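Local coordinates for octaprenyl Pyrophosphate Synthase (PDB 3TC1), which probably catalyses the chain elongation of allylic diphosphates with isopentenyl diphosphate to give the C40 product octaprenyl diphosphate, at residues S128-R133 / A164-A169; L42-L47 / N61-V66; Q70-L75 / V107-A112. All blocks are in the same frame, centred on the assembly; numbering follows the deposited sequence.

All three contacts join helices of the all-alpha core. Contacts 2 and 3 both use helix 53-80, at different points along it. Contact 1 pairs the neighbouring helices 121-144 and 152-177. Contact 2 is fully buried and purely apolar, built on methionine, cysteine, leucine and valine. Contact 1 is buried at its alanines but ends in a polar group of arginine, histidine and glutamate. Contact 3 is partly buried and aromatic, and its Ser73 side chain lies about 13 Å from a bound magnesium ion. Contacts 1 and 3 also touch the second subunit, whereas contact 2 does not. Phe166 of contact 1 packs on Val66 of contact 2 and Gln70 of contact 3.

Contact 1: residues S128-R133 / A164-A169; sequences SNAVLR and AHFIEA
Helices 128-133 and 164-169 run antiparallel at 172°, with their axes 8.9 Å apart, and Ala130 faces Phe166 with 5.2 Å between their CA atoms. Small side chains permit this close approach. Ala130 CB points at the other helix and meets Ala169 CB at 3.7 Å. The same methyl also touches the Phe166 ring, 4.1 Å from CD1, at an oblique angle. Phe166 CG stands anti to the backbone N, which sends the ring along the flank of the pair. There it reaches Val66, Ile69 and Gln70 of helix 53-80.

The two segments belong to helices 121-144 and 152-177, which are consecutive in the chain and pack side by side in the all-helical fold of trans-prenyl synthases. Beyond helix 128-133 lies the dimer interface. Ser128 OG hydrogen-bonds Ser117 OG of the second subunit, and Leu132 packs on Ser110 of that subunit.

One turn along from Ala130, the contact becomes polar. The Arg133 chain bends at chi3 (62°) and brings its guanidinium over one face of the His165 imidazole. The two planes are 37° apart, so this is a tilted overlap and not a parallel stack. CZ lies toward the rim of the ring. The closest separations here are too short to be reliable, and the exact fit is doubtful. The guanidinium takes its firmer partner from one turn before His165, where Asp161 OD1 forms a salt bridge with NH2. His165 is held from another side. Its ND1 donates to Glu168 OE1 at 2.8 Å, with the carboxylate oxygen close to the ring plane and met nearly along its C-O axis. This bond probably limits rotation of the imidazole.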
loop_
_atom_site.group_PDB
_atom_site.type_symbol
_atom_site.label_atom_id
_atom_site.label_comp_id
_atom_site.label_asym_id
_atom_site.label_seq_id
_atom_site.Cartn_x
_atom_site.Cartn_y
_atom_site.Cartn_z
ATOM N N SER B 128 5.162 1.736 11.474
ATOM C CA SER B 128 4.828 0.653 10.550
ATOM C C SER B 128 3.752 -0.236 11.172
ATOM O O SER B 128 2.893 -0.772 10.473
ATOM C CB SER B 128 6.075 -0.164 10.153
ATOM O OG SER B 128 6.654 -0.862 11.240
ATOM N N ASN B 129 3.770 -0.365 12.493
ATOM C CA ASN B 129 2.761 -1.173 13.166
ATOM C C ASN B 129 1.410 -0.466 13.088
ATOM O O ASN B 129 0.363 -1.115 13.017
ATOM C CB ASN B 129 3.131 -1.402 14.631
ATOM C CG ASN B 129 2.067 -2.188 15.382
ATOM O OD1 ASN B 129 1.820 -3.362 15.095
ATOM N ND2 ASN B 129 1.420 -1.535 16.343
ATOM N N ALA B 130 1.439 0.864 13.103
ATOM C CA ALA B 130 0.216 1.655 13.025
ATOM C C ALA B 130 -0.399 1.488 11.639
ATOM O O ALA B 130 -1.619 1.457 11.496
ATOM C CB ALA B 130 0.518 3.135 13.297
ATOM N N VAL B 131 0.444 1.392 10.615
ATOM C CA VAL B 131 -0.067 1.201 9.262
ATOM C C VAL B 131 -0.689 -0.200 9.157
ATOM O O VAL B 131 -1.667 -0.394 8.440
ATOM C CB VAL B 131 1.040 1.357 8.195
ATOM C CG1 VAL B 131 0.470 1.064 6.811
ATOM C CG2 VAL B 131 1.601 2.777 8.225
ATOM N N LEU B 132 -0.129 -1.168 9.876
ATOM C CA LEU B 132 -0.674 -2.523 9.857
ATOM C C LEU B 132 -2.061 -2.520 10.501
ATOM O O LEU B 132 -2.969 -3.214 10.050
ATOM C CB LEU B 132 0.244 -3.489 10.611
ATOM C CG LEU B 132 -0.279 -4.924 10.767
ATOM C CD1 LEU B 132 -0.556 -5.533 9.399
ATOM C CD2 LEU B 132 0.734 -5.759 11.528
ATOM N N ARG B 133 -2.230 -1.736 11.560
ATOM C CA ARG B 133 -3.528 -1.666 12.212
ATOM C C ARG B 133 -4.524 -0.882 11.369
ATOM O O ARG B 133 -5.710 -1.187 11.364
ATOM C CB ARG B 133 -3.379 -1.063 13.607
ATOM C CG ARG B 133 -2.518 -1.941 14.486
ATOM C CD ARG B 133 -2.488 -1.475 15.913
ATOM N NE ARG B 133 -3.823 -1.514 16.494
ATOM C CZ ARG B 133 -4.059 -1.613 17.794
ATOM N NH1 ARG B 133 -3.045 -1.681 18.647
ATOM N NH2 ARG B 133 -5.308 -1.664 18.241
ATOM N N ALA B 164 -7.637 6.107 15.956
ATOM C CA ALA B 164 -6.955 6.389 17.214
ATOM C C ALA B 164 -5.491 5.986 17.335
ATOM O O ALA B 164 -4.650 6.816 17.677
ATOM C CB ALA B 164 -7.751 5.800 18.368
ATOM N N HIS B 165 -5.186 4.720 17.072
ATOM C CA HIS B 165 -3.815 4.227 17.190
ATOM C C HIS B 165 -2.776 4.915 16.314
ATOM O O HIS B 165 -1.614 5.013 16.697
ATOM C CB HIS B 165 -3.780 2.717 16.948
ATOM C CG HIS B 165 -4.332 1.918 18.088
ATOM N ND1 HIS B 165 -3.770 1.935 19.347
ATOM C CD2 HIS B 165 -5.408 1.101 18.167
ATOM C CE1 HIS B 165 -4.476 1.161 20.153
ATOM N NE2 HIS B 165 -5.476 0.642 19.462
ATOM N N PHE B 166 -3.177 5.381 15.138
ATOM C CA PHE B 166 -2.243 6.065 14.257
ATOM C C PHE B 166 -1.837 7.408 14.877
ATOM O O PHE B 166 -0.657 7.773 14.879
ATOM C CB PHE B 166 -2.878 6.256 12.877
ATOM C CG PHE B 166 -2.005 6.976 11.890
ATOM C CD1 PHE B 166 -0.623 6.797 11.890
ATOM C CD2 PHE B 166 -2.569 7.806 10.929
ATOM C CE1 PHE B 166 0.182 7.438 10.943
ATOM C CE2 PHE B 166 -1.775 8.448 9.979
ATOM C CZ PHE B 166 -0.395 8.263 9.989
ATOM N N ILE B 167 -2.807 8.148 15.408
ATOM C CA ILE B 167 -2.489 9.429 16.041
ATOM C C ILE B 167 -1.631 9.136 17.274
ATOM O O ILE B 167 -0.645 9.827 17.544
ATOM C CB ILE B 167 -3.774 10.195 16.444
ATOM C CG1 ILE B 167 -4.562 10.562 15.184
ATOM C CG2 ILE B 167 -3.416 11.467 17.220
ATOM C CD1 ILE B 167 -5.919 11.202 15.449
ATOM N N GLU B 168 -2.006 8.101 18.014
ATOM C CA GLU B 168 -1.244 7.695 19.190
ATOM C C GLU B 168 0.201 7.416 18.781
ATOM O O GLU B 168 1.143 7.901 19.415
ATOM C CB GLU B 168 -1.837 6.424 19.795
ATOM C CG GLU B 168 -0.953 5.781 20.858
ATOM C CD GLU B 168 -1.476 4.439 21.329
ATOM O OE1 GLU B 168 -1.857 3.617 20.473
ATOM O OE2 GLU B 168 -1.496 4.199 22.553
ATOM N N ALA B 169 0.366 6.628 17.717
ATOM C CA ALA B 169 1.693 6.262 17.223
ATOM C C ALA B 169 2.476 7.453 16.696
ATOM O O ALA B 169 3.704 7.505 16.817
ATOM C CB ALA B 169 1.570 5.198 16.132
#

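Contact 2: residues L42-L47 / N61-V66; sequences LMLALL and NLCTIV
Met43 CG lies anti to the carbonyl carbon (chi1 -62°), the chain then runs extended (chi2 164°), and a bend at chi3 (84°) turns the terminal methyl between Leu62 and Val66. CE does the reaching. It sits 3.6 Å from Leu62 CG and also 3.6 Å from Val66 CG2. The Met43 and Leu62 side chains cross at about a right angle. SD follows behind the methyl and rests 3.9 Å from Val66 CG2.

Cys63 fills the other half of the contact. Its SG also stands anti to the carbonyl carbon, and it points at helix 38-44. There it meets Met43 CB at 4.0 Å and Leu44 CD2 at 4.0 Å. The sulfur therefore lies against the root of one side chain and the tip of the next. All five touching residues are buried, and the contacts are van der Waals only. The backbones stay well apart, with 7.1 Å between the CA atoms of Met43 and Cys63.

A type I beta turn spans Leu44 to Leu47. Other helices close the surroundings: Cys63 also touches Ile9 and Met174, and Val66 touches Ser170. This is plain core packing of the short helix 38-44 against the long helix 53-80, part of the all-alpha bundle typical of polyprenyl synthases.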
loop_
_atom_site.group_PDB
_atom_site.type_symbol
_atom_site.label_atom_id
_atom_site.label_comp_id
_atom_site.label_asym_id
_atom_site.label_seq_id
_atom_site.Cartn_x
_atom_site.Cartn_y
_atom_site.Cartn_z
ATOM N N LEU B 42 -0.458 18.417 15.720
ATOM C CA LEU B 42 -0.353 17.741 17.005
ATOM C C LEU B 42 1.100 17.426 17.345
ATOM O O LEU B 42 1.548 17.662 18.470
ATOM C CB LEU B 42 -1.161 16.446 16.980
ATOM C CG LEU B 42 -2.674 16.637 17.014
ATOM C CD1 LEU B 42 -3.378 15.308 16.805
ATOM C CD2 LEU B 42 -3.057 17.249 18.354
ATOM N N MET B 43 1.828 16.890 16.370
ATOM C CA MET B 43 3.228 16.530 16.553
ATOM C C MET B 43 4.140 17.742 16.713
ATOM O O MET B 43 5.023 17.748 17.568
ATOM C CB MET B 43 3.709 15.686 15.367
ATOM C CG MET B 43 2.974 14.363 15.212
ATOM S SD MET B 43 3.241 13.638 13.586
ATOM C CE MET B 43 4.796 12.819 13.858
ATOM N N LEU B 44 3.934 18.765 15.887
ATOM C CA LEU B 44 4.760 19.969 15.955
ATOM C C LEU B 44 4.660 20.641 17.321
ATOM O O LEU B 44 5.578 21.345 17.738
ATOM C CB LEU B 44 4.342 20.968 14.873
ATOM C CG LEU B 44 4.656 20.619 13.416
ATOM C CD1 LEU B 44 3.947 21.593 12.496
ATOM C CD2 LEU B 44 6.151 20.664 13.189
ATOM N N ALA B 45 3.547 20.410 18.011
ATOM C CA ALA B 45 3.302 21.001 19.324
ATOM C C ALA B 45 4.267 20.529 20.403
ATOM O O ALA B 45 4.331 21.125 21.483
ATOM C CB ALA B 45 1.865 20.719 19.761
ATOM N N LEU B 46 5.006 19.459 20.123
ATOM C CA LEU B 46 5.960 18.932 21.091
ATOM C C LEU B 46 7.324 19.604 20.990
ATOM O O LEU B 46 8.157 19.461 21.884
ATOM C CB LEU B 46 6.119 17.414 20.924
ATOM C CG LEU B 46 5.012 16.562 21.558
ATOM C CD1 LEU B 46 3.677 16.866 20.891
ATOM C CD2 LEU B 46 5.354 15.086 21.420
ATOM N N LEU B 47 7.552 20.330 19.900
ATOM C CA LEU B 47 8.821 21.016 19.696
ATOM C C LEU B 47 9.057 22.104 20.740
ATOM O O LEU B 47 8.111 22.734 21.217
ATOM C CB LEU B 47 8.869 21.633 18.297
ATOM C CG LEU B 47 9.004 20.660 17.122
ATOM C CD1 LEU B 47 8.775 21.401 15.808
ATOM C CD2 LEU B 47 10.386 20.019 17.149
ATOM N N ASN B 61 10.727 15.870 8.979
ATOM C CA ASN B 61 10.743 14.665 8.153
ATOM C C ASN B 61 9.743 13.661 8.701
ATOM O O ASN B 61 9.048 12.988 7.939
ATOM C CB ASN B 61 12.134 14.016 8.128
ATOM C CG ASN B 61 13.097 14.741 7.219
ATOM O OD1 ASN B 61 12.696 15.593 6.433
ATOM N ND2 ASN B 61 14.380 14.397 7.311
ATOM N N LEU B 62 9.679 13.554 10.023
ATOM C CA LEU B 62 8.750 12.630 10.661
ATOM C C LEU B 62 7.308 13.017 10.351
ATOM O O LEU B 62 6.462 12.151 10.094
ATOM C CB LEU B 62 8.962 12.612 12.178
ATOM C CG LEU B 62 8.100 11.597 12.944
ATOM C CD1 LEU B 62 8.405 10.196 12.445
ATOM C CD2 LEU B 62 8.391 11.683 14.443
ATOM N N CYS B 63 7.026 14.318 10.398
ATOM C CA CYS B 63 5.685 14.818 10.106
ATOM C C CYS B 63 5.346 14.533 8.644
ATOM O O CYS B 63 4.207 14.221 8.306
ATOM C CB CYS B 63 5.606 16.326 10.360
ATOM S SG CYS B 63 5.668 16.812 12.104
ATOM N N THR B 64 6.346 14.640 7.780
ATOM C CA THR B 64 6.143 14.390 6.362
ATOM C C THR B 64 5.758 12.927 6.153
ATOM O O THR B 64 4.837 12.623 5.396
ATOM C CB THR B 64 7.413 14.732 5.562
ATOM O OG1 THR B 64 7.748 16.108 5.783
ATOM C CG2 THR B 64 7.184 14.514 4.070
ATOM N N ILE B 65 6.465 12.028 6.833
ATOM C CA ILE B 65 6.196 10.596 6.762
ATOM C C ILE B 65 4.761 10.321 7.217
ATOM O O ILE B 65 4.019 9.588 6.563
ATOM C CB ILE B 65 7.177 9.809 7.675
ATOM C CG1 ILE B 65 8.581 9.832 7.066
ATOM C CG2 ILE B 65 6.690 8.375 7.880
ATOM C CD1 ILE B 65 9.663 9.317 8.012
ATOM N N VAL B 66 4.371 10.918 8.339
ATOM C CA VAL B 66 3.022 10.724 8.856
ATOM C C VAL B 66 1.932 11.242 7.909
ATOM O O VAL B 66 0.909 10.584 7.718
ATOM C CB VAL B 66 2.866 11.386 10.244
ATOM C CG1 VAL B 66 1.393 11.458 10.640
ATOM C CG2 VAL B 66 3.641 10.574 11.289
#

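Contact 3: residues Q70-L75 / V107-A112; sequences QTASLL and VFYSKA
Ala72 CB sits squarely over the Tyr109 ring, 3.4 Å from its centroid and 1° off the normal, a CH-pi contact. The same methyl meets Phe108 CB at 3.6 Å, so it is wedged between two aromatic side chains. Thr71 CG2, which stands anti to the backbone N, lies over one face of the Phe108 ring, offset toward CE2 at the rim, 4.0 Å from the centroid, a second CH-pi contact. Leu75 CD1 touches the same ring obliquely. Tyr109 OH rests 3.3 Å from Ser73 CA, without a hydrogen bond to Ser73 N.

The helices cross antiparallel at 158°. Helix 53-80 carries the first aspartate-rich motif of the prenyl synthase family at its C-terminal end, starting two residues after Leu75. Ala72 and Ser73 are the fifth and fourth residues before that motif. In relatives these positions help set product length, consistent with a place beside the chain-elongation tunnel.

In the next shell, Ser73 OG donates to Gln70 O at 2.6 Å, a carbonyl that also accepts from Leu74 N. Thr71 OG1 is hydrogen-bonded to Glu67 O. Phe108 also touches Met68 and Phe29. Tyr109 packs on Val131 of its own chain and on Asp106 of the second subunit.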
loop_
_atom_site.group_PDB
_atom_site.type_symbol
_atom_site.label_atom_id
_atom_site.label_comp_id
_atom_site.label_asym_id
_atom_site.label_seq_id
_atom_site.Cartn_x
_atom_site.Cartn_y
_atom_site.Cartn_z
ATOM N N GLN B 70 -0.968 9.082 5.914
ATOM C CA GLN B 70 -2.370 9.475 6.001
ATOM C C GLN B 70 -2.950 9.618 4.588
ATOM O O GLN B 70 -4.045 9.134 4.310
ATOM C CB GLN B 70 -2.505 10.806 6.761
ATOM C CG GLN B 70 -3.930 11.359 6.829
ATOM C CD GLN B 70 -4.889 10.431 7.555
ATOM O OE1 GLN B 70 -4.473 9.467 8.193
ATOM N NE2 GLN B 70 -6.187 10.727 7.469
ATOM N N THR B 71 -2.217 10.288 3.705
ATOM C CA THR B 71 -2.674 10.476 2.326
ATOM C C THR B 71 -2.820 9.137 1.603
ATOM O O THR B 71 -3.759 8.946 0.833
ATOM C CB THR B 71 -1.705 11.366 1.513
ATOM O OG1 THR B 71 -1.664 12.678 2.084
ATOM C CG2 THR B 71 -2.171 11.473 0.053
ATOM N N ALA B 72 -1.894 8.211 1.844
ATOM C CA ALA B 72 -1.963 6.903 1.198
ATOM C C ALA B 72 -3.220 6.157 1.633
ATOM O O ALA B 72 -3.911 5.551 0.809
ATOM C CB ALA B 72 -0.720 6.069 1.532
ATOM N N SER B 73 -3.513 6.194 2.927
ATOM C CA SER B 73 -4.691 5.505 3.438
ATOM C C SER B 73 -5.968 6.094 2.846
ATOM O O SER B 73 -6.899 5.367 2.529
ATOM C CB SER B 73 -4.751 5.588 4.966
ATOM O OG SER B 73 -4.913 6.924 5.387
ATOM N N LEU B 74 -6.010 7.414 2.702
ATOM C CA LEU B 74 -7.188 8.071 2.138
ATOM C C LEU B 74 -7.360 7.679 0.671
ATOM O O LEU B 74 -8.481 7.492 0.196
ATOM C CB LEU B 74 -7.070 9.594 2.267
ATOM C CG LEU B 74 -7.060 10.135 3.703
ATOM C CD1 LEU B 74 -6.847 11.643 3.686
ATOM C CD2 LEU B 74 -8.363 9.776 4.395
ATOM N N LEU B 75 -6.244 7.549 -0.040
ATOM C CA LEU B 75 -6.285 7.162 -1.447
ATOM C C LEU B 75 -6.880 5.770 -1.594
ATOM O O LEU B 75 -7.714 5.540 -2.464
ATOM C CB LEU B 75 -4.881 7.182 -2.055
ATOM C CG LEU B 75 -4.238 8.548 -2.316
ATOM C CD1 LEU B 75 -2.801 8.336 -2.787
ATOM C CD2 LEU B 75 -5.036 9.326 -3.363
ATOM N N VAL B 107 2.801 4.006 -3.618
ATOM C CA VAL B 107 3.943 4.892 -3.820
ATOM C C VAL B 107 4.120 5.768 -2.577
ATOM O O VAL B 107 5.233 5.942 -2.080
ATOM C CB VAL B 107 3.716 5.804 -5.043
ATOM C CG1 VAL B 107 4.665 6.997 -4.991
ATOM C CG2 VAL B 107 3.932 5.008 -6.334
ATOM N N PHE B 108 3.019 6.327 -2.078
ATOM C CA PHE B 108 3.090 7.162 -0.885
ATOM C C PHE B 108 3.587 6.330 0.290
ATOM O O PHE B 108 4.482 6.759 1.018
ATOM C CB PHE B 108 1.723 7.774 -0.552
ATOM C CG PHE B 108 1.528 9.166 -1.101
ATOM C CD1 PHE B 108 1.315 9.374 -2.460
ATOM C CD2 PHE B 108 1.558 10.270 -0.252
ATOM C CE1 PHE B 108 1.132 10.661 -2.970
ATOM C CE2 PHE B 108 1.377 11.562 -0.746
ATOM C CZ PHE B 108 1.162 11.760 -2.112
ATOM N N TYR B 109 3.015 5.141 0.465
ATOM C CA TYR B 109 3.414 4.246 1.551
ATOM C C TYR B 109 4.886 3.835 1.486
ATOM O O TYR B 109 5.590 3.888 2.489
ATOM C CB TYR B 109 2.576 2.962 1.546
ATOM C CG TYR B 109 1.231 3.050 2.233
ATOM C CD1 TYR B 109 1.106 3.614 3.505
ATOM C CD2 TYR B 109 0.086 2.520 1.631
ATOM C CE1 TYR B 109 -0.124 3.646 4.163
ATOM C CE2 TYR B 109 -1.149 2.545 2.280
ATOM C CZ TYR B 109 -1.246 3.111 3.544
ATOM O OH TYR B 109 -2.463 3.149 4.183
ATOM N N SER B 110 5.346 3.406 0.312
ATOM C CA SER B 110 6.734 2.962 0.173
ATOM C C SER B 110 7.757 4.093 0.300
ATOM O O SER B 110 8.791 3.923 0.947
ATOM C CB SER B 110 6.926 2.194 -1.146
ATOM O OG SER B 110 6.439 2.918 -2.260
ATOM N N LYS B 111 7.475 5.245 -0.302
ATOM C CA LYS B 111 8.391 6.378 -0.199
ATOM C C LYS B 111 8.466 6.790 1.266
ATOM O O LYS B 111 9.540 7.100 1.778
ATOM C CB LYS B 111 7.908 7.555 -1.056
ATOM C CG LYS B 111 8.755 8.836 -0.924
ATOM C CD LYS B 111 10.229 8.619 -1.295
ATOM C CE LYS B 111 11.030 9.913 -1.156
ATOM N NZ LYS B 111 12.491 9.750 -1.411
ATOM N N ALA B 112 7.321 6.775 1.944
ATOM C CA ALA B 112 7.274 7.142 3.351
ATOM C C ALA B 112 8.076 6.169 4.212
ATOM O O ALA B 112 8.804 6.594 5.105
ATOM C CB ALA B 112 5.830 7.200 3.834
#